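Local coordinates for protein cellulose hydrolase (Bacillus licheniformis, PDB 4YZP) that is an endo-beta-1,4-glucanase of glycosyl hydrolase family 5 that probably hydrolyses internal glycosidic bonds of cellulose, at residues A[49-54]-A[304-309]; A[162-167]-A[198-203]; A[252-257]-A[295-300]. One frame throughout, in Å; residues are numbered along the deposited sequence.

Contact 1: A[49-54]-A[304-309]; sequences SWNNPP and WDNGND
Two irregular loops come closest at Asn52 and Gly307, whose CA atoms stand 6.4 Å apart, and the side chains of 49-54 reach across to the backbone of 304-309. The target is the carbonyl oxygen of Asn306, held by two amides at once: Asn51 ND2 donates to Asn306 O over 3.0 Å, and Asn52 ND2 donates to the same atom over 2.9 Å. Both bonds are fairly straight, but the two nitrogens come at the oxygen from opposite faces of its carbonyl plane, each well out of that plane. Asn51 reaches it with CG tucked between its own backbone N and carbonyl carbon (chi1 55°). Neither amide can turn freely, because Asn39 takes Asn52 ND2 on its carbonyl and gives its own side-chain N-H to Asn51 OD1. A water accepts from Asn51 ND2 at 2.7 Å and lies within donating range of Asn52 OD1 and Asn308 OD1, though it need not serve both at once. Gly307 CA lies 3.5 Å from Asn52 OD1; a CB here would collide with that oxygen, and the backbone angles (phi 101°) would by themselves press it against the preceding carbonyl. Consecutive Asx turns, Asp305 OD1 to Gly307 N and Asn306 OD1 to Asn308 N, shape the loop. These loops follow strands 34-36 and 299-303, the barrel's first and last. Two neutral amides share one backbone carbonyl, a join relying on hydrogen bonds, not charge.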
# COMPACT_ATOMS: atom_id res chain seq x y z
N SER A 49 10.13 3.21 -17.47
CA SER A 49 9.02 3.47 -18.38
C SER A 49 7.80 4.04 -17.67
O SER A 49 6.94 4.65 -18.30
CB SER A 49 8.61 2.19 -19.11
OG SER A 49 9.61 1.77 -20.03
N TRP A 50 7.71 3.80 -16.36
CA TRP A 50 6.57 4.28 -15.60
C TRP A 50 6.94 5.50 -14.76
O TRP A 50 7.65 6.37 -15.25
CB TRP A 50 6.01 3.14 -14.75
CG TRP A 50 5.33 2.07 -15.58
CD1 TRP A 50 5.04 2.12 -16.91
CD2 TRP A 50 4.86 0.80 -15.12
NE1 TRP A 50 4.41 0.96 -17.31
CE2 TRP A 50 4.28 0.13 -16.22
CE3 TRP A 50 4.86 0.16 -13.88
CZ2 TRP A 50 3.73 -1.14 -16.12
CZ3 TRP A 50 4.30 -1.10 -13.78
CH2 TRP A 50 3.74 -1.74 -14.90
N ASN A 51 6.46 5.55 -13.52
CA ASN A 51 6.51 6.79 -12.75
C ASN A 51 7.81 6.98 -11.99
O ASN A 51 8.07 8.06 -11.45
CB ASN A 51 5.32 6.88 -11.79
CG ASN A 51 5.22 5.66 -10.88
OD1 ASN A 51 4.92 4.55 -11.33
ND2 ASN A 51 5.44 5.87 -9.58
N ASN A 52 8.64 5.94 -11.96
CA ASN A 52 9.96 6.09 -11.36
C ASN A 52 11.06 6.10 -12.40
O ASN A 52 10.98 5.37 -13.39
CB ASN A 52 10.22 4.96 -10.37
CG ASN A 52 9.20 4.92 -9.26
OD1 ASN A 52 9.11 5.86 -8.47
ND2 ASN A 52 8.43 3.82 -9.19
N PRO A 53 12.10 6.91 -12.18
CA PRO A 53 13.31 6.76 -12.99
C PRO A 53 14.08 5.52 -12.55
O PRO A 53 13.78 4.94 -11.50
CB PRO A 53 14.09 8.05 -12.70
CG PRO A 53 13.73 8.37 -11.29
CD PRO A 53 12.26 7.94 -11.14
N PRO A 54 15.08 5.10 -13.35
CA PRO A 54 15.90 3.97 -12.92
C PRO A 54 16.47 4.21 -11.52
O PRO A 54 16.86 5.33 -11.18
CB PRO A 54 17.00 3.92 -13.99
CG PRO A 54 16.32 4.44 -15.20
CD PRO A 54 15.43 5.56 -14.70
N TRP A 304 3.81 -2.72 -0.04
CA TRP A 304 3.80 -2.27 -1.43
C TRP A 304 3.92 -0.75 -1.51
O TRP A 304 3.19 -0.03 -0.84
CB TRP A 304 2.52 -2.70 -2.17
CG TRP A 304 2.55 -2.20 -3.58
CD1 TRP A 304 1.83 -1.16 -4.11
CD2 TRP A 304 3.42 -2.66 -4.62
NE1 TRP A 304 2.17 -0.98 -5.43
CE2 TRP A 304 3.14 -1.89 -5.77
CE3 TRP A 304 4.37 -3.68 -4.70
CZ2 TRP A 304 3.79 -2.10 -6.98
CZ3 TRP A 304 5.03 -3.89 -5.91
CH2 TRP A 304 4.74 -3.10 -7.03
N ASP A 305 4.84 -0.28 -2.34
CA ASP A 305 5.04 1.14 -2.57
C ASP A 305 5.37 1.27 -4.06
O ASP A 305 6.33 0.67 -4.51
CB ASP A 305 6.16 1.64 -1.65
CG ASP A 305 6.45 3.13 -1.79
OD1 ASP A 305 5.76 3.84 -2.55
OD2 ASP A 305 7.40 3.56 -1.10
N ASN A 306 4.54 1.98 -4.83
CA ASN A 306 4.82 2.11 -6.26
C ASN A 306 5.72 3.31 -6.57
O ASN A 306 5.95 3.61 -7.73
CB ASN A 306 3.51 2.19 -7.06
CG ASN A 306 2.81 3.54 -6.94
OD1 ASN A 306 3.13 4.37 -6.08
ND2 ASN A 306 1.81 3.75 -7.79
N GLY A 307 6.23 3.96 -5.53
CA GLY A 307 7.07 5.14 -5.71
C GLY A 307 6.28 6.41 -5.46
O GLY A 307 6.86 7.44 -5.12
N ASN A 308 4.96 6.35 -5.64
CA ASN A 308 4.10 7.49 -5.29
C ASN A 308 3.30 7.27 -4.00
O ASN A 308 2.69 8.20 -3.46
CB ASN A 308 3.15 7.82 -6.44
CG ASN A 308 3.85 8.53 -7.59
OD1 ASN A 308 4.87 9.19 -7.40
ND2 ASN A 308 3.28 8.42 -8.78
N ASP A 309 3.30 6.04 -3.51
CA ASP A 309 2.49 5.67 -2.35
C ASP A 309 3.09 6.14 -1.04
O ASP A 309 2.40 6.74 -0.21
CB ASP A 309 2.31 4.15 -2.26
CG ASP A 309 1.46 3.58 -3.37
OD1 ASP A 309 0.40 4.17 -3.68
OD2 ASP A 309 1.85 2.53 -3.92
O HOH W 1 7.00 7.80 -8.48

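Contact 2: A[162-167]-A[198-203]; sequences EPTGMS and GLEDNK
Pro163 O receives the backbone N-H of Glu200 at 2.7 Å, and this bond ties the two loops together at their middle. A second bond is made one residue on in the 198-203 loop and one back in the other: Asp201 OD2 takes the backbone N-H of Glu162 at 2.8 Å, nearly straight at 167°, though the nitrogen stands above the carboxylate plane. Asp201 gets there with CG anti to its carbonyl carbon (chi1 -79°). Asp201 thus holds the backbone of Glu162, whose carboxylate bonds His223 through OE2. Residues 161-163 read Asn-Glu-Pro, the core of the family 5 signature.

The Pro163 ring lies against the turn of 198-201. Its CG meets Gly198 O at 3.6 Å and its CD rests near the backbone N of Asp201, whose own hydrogen goes back to Gly198 O and closes the turn. Glu200 folds CG against Pro163 O, also at 3.6 Å. Further along, the fork of Leu199 closes on Met166: CD2 touches Met166 CG at 3.7 Å and packs on Met166 O, and CD1 reaches the carbonyl carbon of Ser167.

The loops follow strands 155-158 and 194-197, the fourth and fifth of the eight-stranded barrel, and each runs into a helix, with Ser167 as N-cap of 168-184 and Asn202 as N-cap of 203-208. Pro163 and Leu199 both press on Met171 of helix 168-184, and on the barrel side Asp201 packs against Thr221 and His223 of strand 218-224.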
# COMPACT_ATOMS: atom_id res chain seq x y z
N GLU A 162 1.68 -13.08 -8.77
CA GLU A 162 0.24 -13.17 -9.07
C GLU A 162 -0.07 -13.93 -10.36
O GLU A 162 -0.67 -13.38 -11.30
CB GLU A 162 -0.35 -11.76 -9.11
CG GLU A 162 -0.17 -11.03 -7.77
CD GLU A 162 -0.86 -9.66 -7.68
OE1 GLU A 162 -1.46 -9.20 -8.67
OE2 GLU A 162 -0.80 -9.03 -6.59
N PRO A 163 0.31 -15.21 -10.41
CA PRO A 163 0.11 -16.00 -11.63
C PRO A 163 -1.36 -16.19 -11.99
O PRO A 163 -2.22 -16.40 -11.13
CB PRO A 163 0.76 -17.34 -11.29
CG PRO A 163 0.80 -17.38 -9.80
CD PRO A 163 1.01 -15.98 -9.37
N THR A 164 -1.64 -16.13 -13.29
CA THR A 164 -3.01 -16.25 -13.76
C THR A 164 -3.09 -17.00 -15.08
O THR A 164 -2.07 -17.36 -15.68
CB THR A 164 -3.65 -14.86 -13.90
OG1 THR A 164 -5.03 -15.02 -14.23
CG2 THR A 164 -2.91 -14.02 -14.96
N GLY A 165 -4.31 -17.30 -15.51
CA GLY A 165 -4.53 -17.90 -16.80
C GLY A 165 -4.18 -19.37 -16.88
O GLY A 165 -3.91 -19.89 -17.96
N MET A 166 -4.18 -20.05 -15.74
CA MET A 166 -3.88 -21.47 -15.71
C MET A 166 -4.68 -22.13 -14.59
O MET A 166 -5.19 -21.44 -13.72
CB MET A 166 -2.37 -21.68 -15.54
CG MET A 166 -1.88 -21.45 -14.14
SD MET A 166 -0.06 -21.38 -14.05
CE MET A 166 0.22 -19.65 -14.47
N SER A 167 -4.80 -23.46 -14.64
CA SER A 167 -5.53 -24.20 -13.62
C SER A 167 -4.68 -24.36 -12.37
O SER A 167 -3.48 -24.10 -12.40
CB SER A 167 -5.94 -25.58 -14.12
OG SER A 167 -4.79 -26.39 -14.27
N GLY A 198 -0.07 -19.91 -4.56
CA GLY A 198 -1.15 -20.40 -5.40
C GLY A 198 -1.51 -19.42 -6.50
O GLY A 198 -0.82 -18.41 -6.71
N LEU A 199 -2.58 -19.72 -7.22
CA LEU A 199 -3.07 -18.81 -8.27
C LEU A 199 -3.26 -17.40 -7.73
O LEU A 199 -3.77 -17.21 -6.63
CB LEU A 199 -4.38 -19.34 -8.85
CG LEU A 199 -4.19 -20.57 -9.73
CD1 LEU A 199 -5.49 -21.29 -9.92
CD2 LEU A 199 -3.60 -20.16 -11.09
N GLU A 200 -2.80 -16.42 -8.51
CA GLU A 200 -2.91 -14.99 -8.20
C GLU A 200 -2.26 -14.55 -6.87
O GLU A 200 -2.55 -13.46 -6.39
CB GLU A 200 -4.39 -14.57 -8.23
CG GLU A 200 -4.98 -14.71 -9.63
CD GLU A 200 -6.43 -14.28 -9.77
OE1 GLU A 200 -7.03 -13.76 -8.80
OE2 GLU A 200 -6.98 -14.44 -10.88
N ASP A 201 -1.36 -15.37 -6.34
CA ASP A 201 -0.80 -15.18 -4.99
C ASP A 201 -1.92 -14.93 -4.01
O ASP A 201 -1.79 -14.13 -3.08
CB ASP A 201 0.23 -14.02 -4.95
CG ASP A 201 1.60 -14.43 -5.50
OD1 ASP A 201 2.00 -15.59 -5.30
OD2 ASP A 201 2.28 -13.59 -6.12
N ASN A 202 -3.04 -15.61 -4.23
CA ASN A 202 -4.26 -15.39 -3.47
C ASN A 202 -4.30 -16.29 -2.22
O ASN A 202 -3.91 -17.46 -2.26
CB ASN A 202 -5.47 -15.65 -4.37
CG ASN A 202 -6.79 -15.58 -3.63
OD1 ASN A 202 -7.25 -16.57 -3.08
ND2 ASN A 202 -7.38 -14.40 -3.61
N LYS A 203 -4.76 -15.72 -1.11
CA LYS A 203 -4.84 -16.43 0.17
C LYS A 203 -5.74 -17.67 0.12
O LYS A 203 -5.41 -18.73 0.67
CB LYS A 203 -5.34 -15.44 1.24
CG LYS A 203 -5.38 -15.97 2.64
CD LYS A 203 -6.81 -16.28 3.06
CE LYS A 203 -7.71 -15.06 2.87
NZ LYS A 203 -9.14 -15.41 3.14

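Contact 3: A[252-257]-A[295-300]; sequences DIKPVY and HKYQMV
Tyr297 packs its ring on helix 243-261, meeting Tyr257 first. Its CB lies 3.9 Å from Tyr257 CB, and CD1 presses to 3.4 Å from Tyr257 CG, the two rings inclined at 51°. On the other flank CD2 touches Ile253 CG2 at 3.9 Å. Lys254 CA sits over one ring face, a CH-pi contact 4.3 Å from the centroid, while Lys296 CG covers the opposite face. At the tip, Tyr297 OH touches Lys254 CG at 3.7 Å and is hydrogen-bonded to Glu250. Tyr297 is the first residue past helix 280-296, which closes in a Schellman motif with Gln298, at positive phi, as C-prime residue, and the chain passes into strand 299-303, the last of the TIM barrel. With an alanine in place of Tyr297, a gap would probably open between Tyr257, Ile253 and Lys254, and Glu250 would lose its tyrosine partner. Gln298 sends NE2 to the edge of the Tyr257 ring, 3.5 Å from CE1. Met299 runs out extended beyond CG (chi3 180°), SD against Ile253 CG2 at 3.5 Å and the CE methyl against both Val256 CB and the backbone N of Tyr257.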
# COMPACT_ATOMS: atom_id res chain seq x y z
N ASP A 252 -8.93 -13.69 8.10
CA ASP A 252 -8.31 -13.92 6.80
C ASP A 252 -6.93 -14.54 6.95
O ASP A 252 -6.50 -15.32 6.10
CB ASP A 252 -8.18 -12.63 6.00
CG ASP A 252 -9.48 -12.22 5.31
OD1 ASP A 252 -10.40 -13.07 5.18
OD2 ASP A 252 -9.57 -11.04 4.87
N ILE A 253 -6.24 -14.20 8.04
CA ILE A 253 -4.83 -14.52 8.25
C ILE A 253 -4.60 -15.79 9.07
O ILE A 253 -3.72 -16.60 8.76
CB ILE A 253 -4.12 -13.35 8.95
CG1 ILE A 253 -4.23 -12.09 8.10
CG2 ILE A 253 -2.66 -13.66 9.24
CD1 ILE A 253 -3.73 -10.85 8.81
N LYS A 254 -5.40 -15.95 10.12
CA LYS A 254 -5.22 -17.08 11.03
C LYS A 254 -5.21 -18.46 10.32
O LYS A 254 -4.39 -19.31 10.68
CB LYS A 254 -6.30 -17.05 12.12
CG LYS A 254 -6.13 -18.14 13.20
CD LYS A 254 -7.20 -18.01 14.26
CE LYS A 254 -7.20 -19.19 15.23
NZ LYS A 254 -8.04 -18.90 16.43
N PRO A 255 -6.09 -18.69 9.34
CA PRO A 255 -6.06 -20.04 8.75
C PRO A 255 -4.78 -20.40 8.00
O PRO A 255 -4.47 -21.59 7.88
CB PRO A 255 -7.25 -20.03 7.78
CG PRO A 255 -8.20 -19.07 8.41
CD PRO A 255 -7.30 -17.96 8.91
N VAL A 256 -4.05 -19.41 7.51
CA VAL A 256 -2.79 -19.67 6.84
C VAL A 256 -1.77 -20.07 7.91
O VAL A 256 -0.94 -20.96 7.71
CB VAL A 256 -2.30 -18.44 6.04
CG1 VAL A 256 -0.93 -18.71 5.42
CG2 VAL A 256 -3.33 -18.09 5.01
N TYR A 257 -1.85 -19.43 9.07
CA TYR A 257 -1.01 -19.86 10.18
C TYR A 257 -1.32 -21.30 10.60
O TYR A 257 -0.42 -22.11 10.78
CB TYR A 257 -1.18 -18.93 11.38
CG TYR A 257 -0.47 -19.45 12.61
CD1 TYR A 257 0.90 -19.26 12.78
CD2 TYR A 257 -1.16 -20.15 13.59
CE1 TYR A 257 1.56 -19.75 13.91
CE2 TYR A 257 -0.52 -20.63 14.71
CZ TYR A 257 0.84 -20.43 14.86
OH TYR A 257 1.47 -20.93 15.99
N HIS A 295 2.92 -10.24 12.30
CA HIS A 295 4.01 -10.58 13.21
C HIS A 295 3.58 -11.68 14.19
O HIS A 295 4.31 -12.64 14.40
CB HIS A 295 4.49 -9.35 13.98
CG HIS A 295 5.85 -9.52 14.59
ND1 HIS A 295 6.04 -10.11 15.83
CD2 HIS A 295 7.08 -9.19 14.14
CE1 HIS A 295 7.34 -10.13 16.10
NE2 HIS A 295 7.99 -9.57 15.10
N LYS A 296 2.38 -11.53 14.74
CA LYS A 296 1.78 -12.52 15.64
C LYS A 296 1.76 -13.92 15.04
O LYS A 296 2.06 -14.90 15.72
CB LYS A 296 0.37 -12.08 16.01
CG LYS A 296 -0.45 -13.09 16.78
CD LYS A 296 -1.81 -12.49 17.13
CE LYS A 296 -2.82 -13.56 17.42
NZ LYS A 296 -4.10 -12.97 17.90
N TYR A 297 1.40 -14.01 13.76
CA TYR A 297 1.29 -15.30 13.10
C TYR A 297 2.55 -15.65 12.29
O TYR A 297 2.53 -16.53 11.42
CB TYR A 297 0.04 -15.31 12.21
CG TYR A 297 -1.24 -15.34 13.03
CD1 TYR A 297 -1.57 -16.45 13.81
CD2 TYR A 297 -2.12 -14.26 13.02
CE1 TYR A 297 -2.74 -16.47 14.56
CE2 TYR A 297 -3.29 -14.28 13.77
CZ TYR A 297 -3.59 -15.39 14.54
OH TYR A 297 -4.76 -15.40 15.28
N GLN A 298 3.66 -14.98 12.62
CA GLN A 298 4.98 -15.27 12.06
C GLN A 298 4.97 -15.24 10.53
O GLN A 298 5.51 -16.14 9.87
CB GLN A 298 5.50 -16.62 12.55
CG GLN A 298 5.64 -16.72 14.05
CD GLN A 298 5.94 -18.13 14.51
OE1 GLN A 298 7.09 -18.51 14.72
NE2 GLN A 298 4.90 -18.93 14.64
N MET A 299 4.36 -14.19 9.98
CA MET A 299 4.39 -13.96 8.55
C MET A 299 5.13 -12.66 8.26
O MET A 299 4.86 -11.62 8.89
CB MET A 299 2.97 -13.90 7.99
CG MET A 299 2.20 -15.17 8.23
SD MET A 299 0.44 -14.85 8.02
CE MET A 299 -0.21 -16.49 8.34
N VAL A 300 6.06 -12.71 7.31
CA VAL A 300 6.85 -11.53 6.96
C VAL A 300 6.03 -10.58 6.09
O VAL A 300 5.67 -10.92 4.97
CB VAL A 300 8.13 -11.91 6.18
CG1 VAL A 300 8.88 -10.66 5.70
CG2 VAL A 300 9.06 -12.78 7.02

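How the contacts relate
All three contacts belong to the (beta/alpha)8 barrel of the glycosidase domain. Contacts 1 and 2 lie among the loops at the C-terminal ends of the strands, where family 5 enzymes keep their active site; their centres are 24 Å apart and their nearest atoms about 8 Å. Contact 3 packs helix 243-261 on the turn between helix 280-296 and strand 299-303, and that strand carries the chain from it straight into contact 1, although the two centres are 28 Å apart. Contacts 2 and 3, 20 Å between centres, do touch: Lys203 CG packs on Val256 CG2 at 3.8 Å, and Lys203 NZ makes a long, weak ion pair with Asp252 OD1 at 3.4 Å.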